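Local coordinates for zinc transport protein ZntB (Vibrio parahaemolyticus RIMD 2210633, PDB 3CK6), which probably takes up zinc as a zinc:proton symporter of the CorA metal ion transporter family, its cytoplasmic domain forming a funnel-shaped homopentamer, at residues F77-R82 against S136-I141; R82-N87 against E93-I98; Y171-A176 against D238-N243. The protein carries 1 engineered substitution. All coordinates share one frame; numbering follows the deposited sequence. Where two conformers were deposited one is given.

Contact 1 of 3, residues F77-R82 against S136-I141; sequences FMLILR and SLLNQI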
loop_
_atom_site.group_PDB
_atom_site.type_symbol
_atom_site.label_atom_id
_atom_site.label_comp_id
_atom_site.label_asym_id
_atom_site.label_seq_id
_atom_site.Cartn_x
_atom_site.Cartn_y
_atom_site.Cartn_z
ATOM N N PHE E 77 -23.815 -3.229 18.410
ATOM C CA PHE E 77 -22.515 -2.714 17.994
ATOM C C PHE E 77 -22.193 -1.412 18.680
ATOM O O PHE E 77 -23.072 -0.781 19.296
ATOM C CB PHE E 77 -22.413 -2.578 16.451
ATOM C CG PHE E 77 -23.334 -1.549 15.833
ATOM C CD1 PHE E 77 -23.059 -0.176 15.926
ATOM C CD2 PHE E 77 -24.434 -1.961 15.075
ATOM C CE1 PHE E 77 -23.908 0.785 15.309
ATOM C CE2 PHE E 77 -25.281 -1.014 14.452
ATOM C CZ PHE E 77 -25.032 0.346 14.565
HETATM N N MSE E 78 -20.923 -1.022 18.579
HETATM C CA MSE E 78 -20.498 0.334 18.954
HETATM C C MSE E 78 -19.956 1.015 17.730
HETATM O O MSE E 78 -19.172 0.420 16.996
HETATM C CB MSE E 78 -19.401 0.306 20.017
HETATM C CG MSE E 78 -18.945 1.713 20.508
HETATM SE SE MSE E 78 -17.581 1.510 21.930
HETATM C CE MSE E 78 -18.604 0.574 23.178
ATOM N N LEU E 79 -20.349 2.271 17.541
ATOM C CA LEU E 79 -19.806 3.126 16.497
ATOM C C LEU E 79 -19.304 4.439 17.096
ATOM O O LEU E 79 -20.039 5.177 17.761
ATOM C CB LEU E 79 -20.866 3.442 15.435
ATOM C CG LEU E 79 -20.420 4.275 14.239
ATOM C CD1 LEU E 79 -19.384 3.529 13.375
ATOM C CD2 LEU E 79 -21.647 4.653 13.419
ATOM N N ILE E 80 -18.040 4.721 16.836
ATOM C CA ILE E 80 -17.421 5.941 17.311
ATOM C C ILE E 80 -17.081 6.825 16.143
ATOM O O ILE E 80 -16.489 6.350 15.177
ATOM C CB ILE E 80 -16.158 5.611 18.176
ATOM C CG1 ILE E 80 -16.596 4.791 19.399
ATOM C CG2 ILE E 80 -15.396 6.911 18.552
ATOM C CD1 ILE E 80 -15.459 4.135 20.210
ATOM N N LEU E 81 -17.421 8.120 16.259
ATOM C CA LEU E 81 -17.228 9.106 15.211
ATOM C C LEU E 81 -16.716 10.422 15.773
ATOM O O LEU E 81 -16.797 10.671 16.970
ATOM C CB LEU E 81 -18.547 9.380 14.465
ATOM C CG LEU E 81 -19.221 8.159 13.825
ATOM C CD1 LEU E 81 -20.602 8.567 13.364
ATOM C CD2 LEU E 81 -18.395 7.562 12.650
ATOM N N ARG E 82 -16.171 11.243 14.893
ATOM C CA ARG E 82 -15.714 12.568 15.257
ATOM C C ARG E 82 -16.420 13.627 14.404
ATOM O O ARG E 82 -16.802 13.370 13.245
ATOM C CB ARG E 82 -14.191 12.658 15.118
ATOM C CG ARG E 82 -13.418 11.851 16.148
ATOM C CD ARG E 82 -12.737 12.761 17.200
ATOM N NE ARG E 82 -11.987 11.962 18.186
ATOM C CZ ARG E 82 -11.188 12.453 19.134
ATOM N NH1 ARG E 82 -11.020 13.758 19.274
ATOM N NH2 ARG E 82 -10.541 11.622 19.943
ATOM N N SER E 136 -32.824 5.536 9.992
ATOM C CA SER E 136 -32.731 6.870 9.419
ATOM C C SER E 136 -32.004 7.840 10.341
ATOM O O SER E 136 -31.220 8.660 9.874
ATOM C CB SER E 136 -34.125 7.398 9.049
ATOM O OG SER E 136 -34.051 8.743 8.596
ATOM N N LEU E 137 -32.257 7.748 11.646
ATOM C CA LEU E 137 -31.558 8.571 12.623
ATOM C C LEU E 137 -30.040 8.457 12.512
ATOM O O LEU E 137 -29.328 9.470 12.480
ATOM C CB LEU E 137 -32.026 8.211 14.042
ATOM C CG LEU E 137 -31.252 8.890 15.184
ATOM C CD1 LEU E 137 -31.430 10.414 15.116
ATOM C CD2 LEU E 137 -31.714 8.352 16.509
ATOM N N LEU E 138 -29.539 7.226 12.494
ATOM C CA LEU E 138 -28.087 7.009 12.491
ATOM C C LEU E 138 -27.475 7.514 11.180
ATOM O O LEU E 138 -26.401 8.103 11.169
ATOM C CB LEU E 138 -27.792 5.527 12.695
ATOM C CG LEU E 138 -26.328 5.093 12.631
ATOM C CD1 LEU E 138 -25.504 5.875 13.642
ATOM C CD2 LEU E 138 -26.192 3.587 12.855
ATOM N N ASN E 139 -28.188 7.280 10.077
ATOM C CA ASN E 139 -27.817 7.826 8.764
ATOM C C ASN E 139 -27.696 9.342 8.804
ATOM O O ASN E 139 -26.722 9.911 8.300
ATOM C CB ASN E 139 -28.866 7.368 7.732
ATOM C CG ASN E 139 -28.393 7.505 6.271
ATOM O OD1 ASN E 139 -29.019 6.924 5.384
ATOM N ND2 ASN E 139 -27.324 8.292 6.011
ATOM N N GLN E 140 -28.663 10.006 9.432
ATOM C CA GLN E 140 -28.626 11.472 9.555
ATOM C C GLN E 140 -27.496 11.970 10.452
ATOM O O GLN E 140 -26.918 13.018 10.185
ATOM C CB GLN E 140 -29.957 12.014 10.057
ATOM C CG GLN E 140 -31.085 11.947 9.021
ATOM C CD GLN E 140 -32.309 12.752 9.428
ATOM O OE1 GLN E 140 -32.267 13.543 10.380
ATOM N NE2 GLN E 140 -33.418 12.541 8.717
ATOM N N ILE E 141 -27.176 11.233 11.508
ATOM C CA ILE E 141 -26.020 11.590 12.349
ATOM C C ILE E 141 -24.722 11.556 11.523
ATOM O O ILE E 141 -23.943 12.526 11.519
ATOM C CB ILE E 141 -25.898 10.675 13.606
ATOM C CG1 ILE E 141 -27.112 10.871 14.534
ATOM C CG2 ILE E 141 -24.560 10.961 14.376
ATOM C CD1 ILE E 141 -27.258 9.783 15.631
#
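L138 extends straight from its helix to meet F77 and L79, because its CG lies opposite the backbone N (chi1 176°) and the fork beyond it spreads both methyls toward the strand. F77 answers with a different turn: with CG wedged between its own N and carbonyl carbon (chi1 66°), the phenyl ring leans off the strand toward the helix. CZ, the far corner of that ring, then lies 3.8 Å from L138 CD2. The methyl approaches the rim of the ring near its plane and does not sit over a face, while the ring itself also meets F69 and Y102. The other branch of the fork, L138 CD1, is 4.1 Å from L79 CD2, the two leucine side chains running at a slant to one another. One branched residue thus serves two neighbours on the same face of strand 77-83, which a leucine suits well.

The CA atoms of L79 and L138 are 10.0 Å apart, a gap between the backbones that side chains alone span. Here helix 134-161 packs beside helix 173-199 against strand 77-83, touching it through L138, which Y212 of helix 209-246 and I100 of strand 96-103 also meet. L79 is flanked by A193 and L197 of helix 173-199. Across the two segments there is no hydrogen bond: the backbone of the helix is satisfied internally, for instance by I141 N to L137 O, and the contact rests on dispersion and the exclusion of water.

Contact 2 of 3, residues R82-N87 against E93-I98; sequences RGINMN and EDMLSI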
loop_
_atom_site.group_PDB
_atom_site.type_symbol
_atom_site.label_atom_id
_atom_site.label_comp_id
_atom_site.label_asym_id
_atom_site.label_seq_id
_atom_site.Cartn_x
_atom_site.Cartn_y
_atom_site.Cartn_z
ATOM N N ARG E 82 -16.171 11.243 14.893
ATOM C CA ARG E 82 -15.714 12.568 15.257
ATOM C C ARG E 82 -16.420 13.627 14.404
ATOM O O ARG E 82 -16.802 13.370 13.245
ATOM C CB ARG E 82 -14.191 12.658 15.118
ATOM C CG ARG E 82 -13.418 11.851 16.148
ATOM C CD ARG E 82 -12.737 12.761 17.200
ATOM N NE ARG E 82 -11.987 11.962 18.186
ATOM C CZ ARG E 82 -11.188 12.453 19.134
ATOM N NH1 ARG E 82 -11.020 13.758 19.274
ATOM N NH2 ARG E 82 -10.541 11.622 19.943
ATOM N N GLY E 83 -16.592 14.816 14.992
ATOM C CA GLY E 83 -17.172 15.968 14.312
ATOM C C GLY E 83 -16.426 17.243 14.643
ATOM O O GLY E 83 -15.649 17.286 15.605
ATOM N N ILE E 84 -16.676 18.281 13.850
ATOM C CA ILE E 84 -16.099 19.629 14.093
ATOM C C ILE E 84 -16.525 20.166 15.471
ATOM O O ILE E 84 -17.665 20.007 15.889
ATOM C CB ILE E 84 -16.500 20.607 12.964
ATOM C CG1 ILE E 84 -16.020 20.080 11.607
ATOM C CG2 ILE E 84 -15.900 22.030 13.177
ATOM C CD1 ILE E 84 -14.476 19.895 11.505
ATOM N N ASN E 85 -15.585 20.785 16.180
ATOM C CA ASN E 85 -15.843 21.343 17.495
ATOM C C ASN E 85 -16.271 22.797 17.297
ATOM O O ASN E 85 -15.417 23.650 17.041
ATOM C CB ASN E 85 -14.554 21.269 18.312
ATOM C CG ASN E 85 -14.770 21.534 19.792
ATOM O OD1 ASN E 85 -15.741 22.194 20.195
ATOM N ND2 ASN E 85 -13.857 21.013 20.621
HETATM N N MSE E 86 -17.575 23.081 17.391
HETATM C CA MSE E 86 -18.064 24.451 17.152
HETATM C C MSE E 86 -18.439 25.161 18.448
HETATM O O MSE E 86 -19.345 26.010 18.496
HETATM C CB MSE E 86 -19.216 24.500 16.137
HETATM C CG MSE E 86 -18.793 24.545 14.661
HETATM SE SE MSE E 86 -17.206 25.592 14.199
HETATM C CE MSE E 86 -17.741 27.337 14.868
ATOM N N ASN E 87 -17.695 24.838 19.507
ATOM C CA ASN E 87 -17.913 25.393 20.825
ATOM C C ASN E 87 -16.821 26.415 21.205
ATOM O O ASN E 87 -15.721 26.392 20.642
ATOM C CB ASN E 87 -18.010 24.245 21.823
ATOM C CG ASN E 87 -19.169 23.293 21.493
ATOM O OD1 ASN E 87 -20.320 23.573 21.827
ATOM N ND2 ASN E 87 -18.867 22.176 20.815
ATOM N N GLU E 93 -10.874 22.212 14.761
ATOM C CA GLU E 93 -10.054 21.040 14.414
ATOM C C GLU E 93 -9.764 20.114 15.602
ATOM O O GLU E 93 -9.302 18.993 15.394
ATOM C CB GLU E 93 -8.733 21.450 13.740
ATOM C CG GLU E 93 -7.680 21.982 14.694
ATOM C CD GLU E 93 -7.652 23.503 14.739
ATOM O OE1 GLU E 93 -8.632 24.142 14.282
ATOM O OE2 GLU E 93 -6.638 24.056 15.218
ATOM N N ASP E 94 -10.035 20.573 16.822
ATOM C CA ASP E 94 -10.006 19.697 18.013
ATOM C C ASP E 94 -11.331 18.939 18.122
ATOM O O ASP E 94 -12.185 19.190 18.988
ATOM C CB ASP E 94 -9.692 20.493 19.263
ATOM C CG ASP E 94 -8.392 21.274 19.133
ATOM O OD1 ASP E 94 -7.469 20.806 18.406
ATOM O OD2 ASP E 94 -8.313 22.362 19.742
HETATM N N MSE E 95 -11.478 17.993 17.211
HETATM C CA MSE E 95 -12.760 17.382 16.918
HETATM C C MSE E 95 -13.334 16.614 18.092
HETATM O O MSE E 95 -12.594 15.987 18.856
HETATM C CB MSE E 95 -12.625 16.451 15.711
HETATM C CG MSE E 95 -12.014 17.136 14.507
HETATM SE SE MSE E 95 -12.082 15.943 12.978
HETATM C CE MSE E 95 -13.977 15.872 12.666
ATOM N N LEU E 96 -14.654 16.694 18.224
ATOM C CA LEU E 96 -15.417 16.006 19.266
ATOM C C LEU E 96 -15.672 14.548 18.932
ATOM O O LEU E 96 -15.948 14.204 17.777
ATOM C CB LEU E 96 -16.761 16.705 19.498
ATOM C CG LEU E 96 -17.642 17.107 18.296
ATOM C CD1 LEU E 96 -18.475 15.964 17.706
ATOM C CD2 LEU E 96 -18.539 18.302 18.667
ATOM N N SER E 97 -15.631 13.701 19.956
ATOM C CA SER E 97 -15.970 12.291 19.791
ATOM C C SER E 97 -17.429 12.024 20.195
ATOM O O SER E 97 -17.855 12.385 21.303
ATOM C CB SER E 97 -15.027 11.422 20.614
ATOM O OG SER E 97 -15.366 10.066 20.404
ATOM N N ILE E 98 -18.172 11.403 19.278
ATOM C CA ILE E 98 -19.546 10.970 19.514
ATOM C C ILE E 98 -19.506 9.430 19.549
ATOM O O ILE E 98 -19.068 8.784 18.589
ATOM C CB ILE E 98 -20.501 11.444 18.394
ATOM C CG1 ILE E 98 -20.600 12.976 18.300
ATOM C CG2 ILE E 98 -21.919 10.757 18.540
ATOM C CD1 ILE E 98 -20.996 13.668 19.592
#
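At the loop-side end of the beta-hairpin formed by strands 77-83 and 96-103, R82 and G83 pair antiparallel with S97 and L96, the last paired residues before the connection. R82 and S97 form a non-hydrogen-bonded pair. G83 and L96 form the hydrogen-bonded one, with G83 N to L96 O and L96 N to G83 O both 2.9 Å. Because G83 carries no side chain, L96 CD1 can settle 3.6 Å from G83 CA; the unusual first torsion of L96 (chi1 47°) turns its fork over that backbone. M95 CE reaches the same residue, 3.4 Å from G83 C.

The R82 chain bends at chi2 and reaches across to M95, two residues before its pairing partner S97: NH1 donates to M95 O at 2.8 Å in a bent bond (137° at the hydrogen) from outside the carbonyl plane, while S97 CB lies over one guanidinium face, toward its rim. The cation also meets F186, and the backbone N of R82 is taken by Q190 OE1, which ties the strand end to helix 173-199.

Beyond the strands, asparagine amides do the joining. N85 ND2 donates to D94 O at 3.0 Å (155° at the hydrogen), D94 O lying close to the plane of the N85 amide, gripping the inverse gamma turn centred on D94. On the other side of that amide, N85 OD1 accepts from N87 ND2 at 3.2 Å, the same nitrogen that donates to P114 O.

Contact 3 of 3, residues Y171-A176 against D238-N243; sequences YNHIAA and DEIKHN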
loop_
_atom_site.group_PDB
_atom_site.type_symbol
_atom_site.label_atom_id
_atom_site.label_comp_id
_atom_site.label_asym_id
_atom_site.label_seq_id
_atom_site.Cartn_x
_atom_site.Cartn_y
_atom_site.Cartn_z
ATOM N N TYR E 171 0.102 34.579 3.948
ATOM C CA TYR E 171 0.881 33.380 4.261
ATOM C C TYR E 171 0.318 32.625 5.471
ATOM O O TYR E 171 1.017 32.442 6.470
ATOM C CB TYR E 171 2.344 33.757 4.539
ATOM C CG TYR E 171 3.205 34.136 3.339
ATOM C CD1 TYR E 171 2.645 34.489 2.107
ATOM C CD2 TYR E 171 4.594 34.174 3.461
ATOM C CE1 TYR E 171 3.459 34.848 1.015
ATOM C CE2 TYR E 171 5.409 34.528 2.393
ATOM C CZ TYR E 171 4.840 34.866 1.174
ATOM O OH TYR E 171 5.665 35.216 0.126
ATOM N N ASN E 172 -0.933 32.173 5.378
ATOM C CA ASN E 172 -1.576 31.462 6.488
ATOM C C ASN E 172 -1.539 29.943 6.312
ATOM O O ASN E 172 -2.368 29.221 6.872
ATOM C CB ASN E 172 -3.020 31.938 6.666
ATOM C CG ASN E 172 -3.125 33.437 6.815
ATOM O OD1 ASN E 172 -2.522 34.035 7.710
ATOM N ND2 ASN E 172 -3.888 34.058 5.927
ATOM N N HIS E 173 -0.561 29.477 5.539
ATOM C CA HIS E 173 -0.468 28.072 5.145
ATOM C C HIS E 173 0.010 27.157 6.262
ATOM O O HIS E 173 -0.280 25.956 6.247
ATOM C CB HIS E 173 0.434 27.921 3.918
ATOM C CG HIS E 173 1.761 28.595 4.057
ATOM N ND1 HIS E 173 2.885 27.936 4.510
ATOM C CD2 HIS E 173 2.146 29.869 3.809
ATOM C CE1 HIS E 173 3.907 28.775 4.529
ATOM N NE2 HIS E 173 3.483 29.953 4.111
ATOM N N ILE E 174 0.740 27.712 7.225
ATOM C CA ILE E 174 1.172 26.930 8.374
ATOM C C ILE E 174 -0.069 26.604 9.206
ATOM O O ILE E 174 -0.250 25.458 9.618
ATOM C CB ILE E 174 2.243 27.642 9.239
ATOM C CG1 ILE E 174 3.585 27.811 8.481
ATOM C CG2 ILE E 174 2.431 26.916 10.582
ATOM C CD1 ILE E 174 4.325 26.502 8.098
ATOM N N ALA E 175 -0.922 27.611 9.420
ATOM C CA ALA E 175 -2.173 27.441 10.167
ATOM C C ALA E 175 -3.092 26.439 9.474
ATOM O O ALA E 175 -3.688 25.587 10.133
ATOM C CB ALA E 175 -2.883 28.767 10.340
ATOM N N ALA E 176 -3.194 26.544 8.149
ATOM C CA ALA E 176 -4.070 25.670 7.367
ATOM C C ALA E 176 -3.636 24.207 7.431
ATOM O O ALA E 176 -4.459 23.320 7.621
ATOM C CB ALA E 176 -4.142 26.141 5.929
ATOM N N ASP E 238 6.615 25.569 -1.766
ATOM C CA ASP E 238 7.558 25.607 -2.897
ATOM C C ASP E 238 7.559 26.964 -3.604
ATOM O O ASP E 238 8.612 27.437 -4.024
ATOM C CB ASP E 238 7.264 24.501 -3.927
ATOM C CG ASP E 238 7.583 23.102 -3.409
ATOM O OD1 ASP E 238 7.177 22.127 -4.080
ATOM O OD2 ASP E 238 8.216 22.963 -2.339
ATOM N N GLU E 239 6.378 27.567 -3.748
ATOM C CA GLU E 239 6.235 28.906 -4.340
ATOM C C GLU E 239 7.046 29.961 -3.588
ATOM O O GLU E 239 7.819 30.718 -4.195
ATOM C CB GLU E 239 4.764 29.325 -4.371
ATOM C CG GLU E 239 4.165 29.428 -5.751
ATOM C CD GLU E 239 2.828 30.151 -5.760
ATOM O OE1 GLU E 239 1.817 29.562 -5.313
ATOM O OE2 GLU E 239 2.782 31.307 -6.230
ATOM N N ILE E 240 6.855 29.996 -2.270
ATOM C CA ILE E 240 7.571 30.909 -1.374
ATOM C C ILE E 240 9.084 30.704 -1.437
ATOM O O ILE E 240 9.833 31.663 -1.614
ATOM C CB ILE E 240 7.079 30.756 0.086
ATOM C CG1 ILE E 240 5.638 31.247 0.212
ATOM C CG2 ILE E 240 8.007 31.514 1.076
ATOM C CD1 ILE E 240 4.946 30.808 1.486
ATOM N N LYS E 241 9.519 29.453 -1.303
ATOM C CA LYS E 241 10.940 29.108 -1.268
ATOM C C LYS E 241 11.658 29.559 -2.539
ATOM O O LYS E 241 12.745 30.151 -2.473
ATOM C CB LYS E 241 11.103 27.603 -1.061
ATOM C CG LYS E 241 12.105 27.206 0.019
ATOM C CD LYS E 241 13.492 26.909 -0.555
ATOM C CE LYS E 241 14.338 26.053 0.403
ATOM N NZ LYS E 241 13.866 24.624 0.487
ATOM N N HIS E 242 11.029 29.297 -3.683
ATOM C CA HIS E 242 11.529 29.712 -4.992
ATOM C C HIS E 242 11.603 31.240 -5.100
ATOM O O HIS E 242 12.644 31.792 -5.455
ATOM C CB HIS E 242 10.631 29.138 -6.094
ATOM C CG HIS E 242 11.282 29.075 -7.441
ATOM N ND1 HIS E 242 11.067 30.024 -8.420
ATOM C CD2 HIS E 242 12.128 28.165 -7.981
ATOM C CE1 HIS E 242 11.754 29.704 -9.502
ATOM N NE2 HIS E 242 12.407 28.581 -9.262
ATOM N N ASN E 243 10.502 31.909 -4.769
ATOM C CA ASN E 243 10.402 33.370 -4.790
ATOM C C ASN E 243 11.450 34.065 -3.904
ATOM O O ASN E 243 11.954 35.138 -4.249
ATOM C CB ASN E 243 8.976 33.779 -4.389
ATOM C CG ASN E 243 8.740 35.278 -4.455
ATOM O OD1 ASN E 243 9.088 36.013 -3.532
ATOM N ND2 ASN E 243 8.107 35.732 -5.533
#
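I240 projects from helix 209-246 into the corner formed by Y171 and H173, and the three side chains carry the contact. Its CG1 lies beside the backbone N, opposite the carbonyl carbon, and the chain then runs out extended (chi2 165°), so that CD1 is carried to the aromatic pair. CD1 hangs over the middle of the Y171 ring, 3.9 Å from the centroid and 12° off the normal, a CH-pi contact. Nearer the hydroxyl end of the same ring, I240 CG1 is 3.8 Å from Y171 CZ; the two side chains run antiparallel and overlap along their lengths. Isoleucine suits its place by laying CG1 and CD1 together on the tyrosine face, and tyrosine by offering a flat apolar surface while its OH reaches V165 O.

H173 opens helix 173-199, its chi1 of 51° tucking the imidazole over its own backbone and aiming it at I240. The ring meets CD1 obliquely, and H173 NE2 to I240 CD1 is 3.1 Å, shorter than comfortable packing and therefore doubtful in detail. F236 stands steeply against both rings, and the flat histidine also meets H242 of a neighbouring subunit, so this cluster borders the pentamer interface.

No hydrogen bond spans the two segments. H173 NE2 is buried without a partner in the model, consistent with a neutral ring, and cohesion comes from aromatic and aliphatic surfaces.

Contacts 1 and 2 belong to one sheet: they share R82, their centres are 15 Å apart, and L81 O lies 2.8 Å from I98 N, probably hydrogen-bonded between neighbouring strands. Contact 1 joins that sheet to helix 134-161, whereas contact 2 fixes the end of the hairpin formed by strands 77-83 and 96-103. Contact 3 is remote, joining the beginning of helix 173-199 to the far part of helix 209-246. Its centre is about 38 Å from that of contact 1 and about 27 Å from that of contact 2, although the nearest atoms of contacts 2 and 3 are about 6 Å apart. Neighbouring subunits touch contact 3 alone.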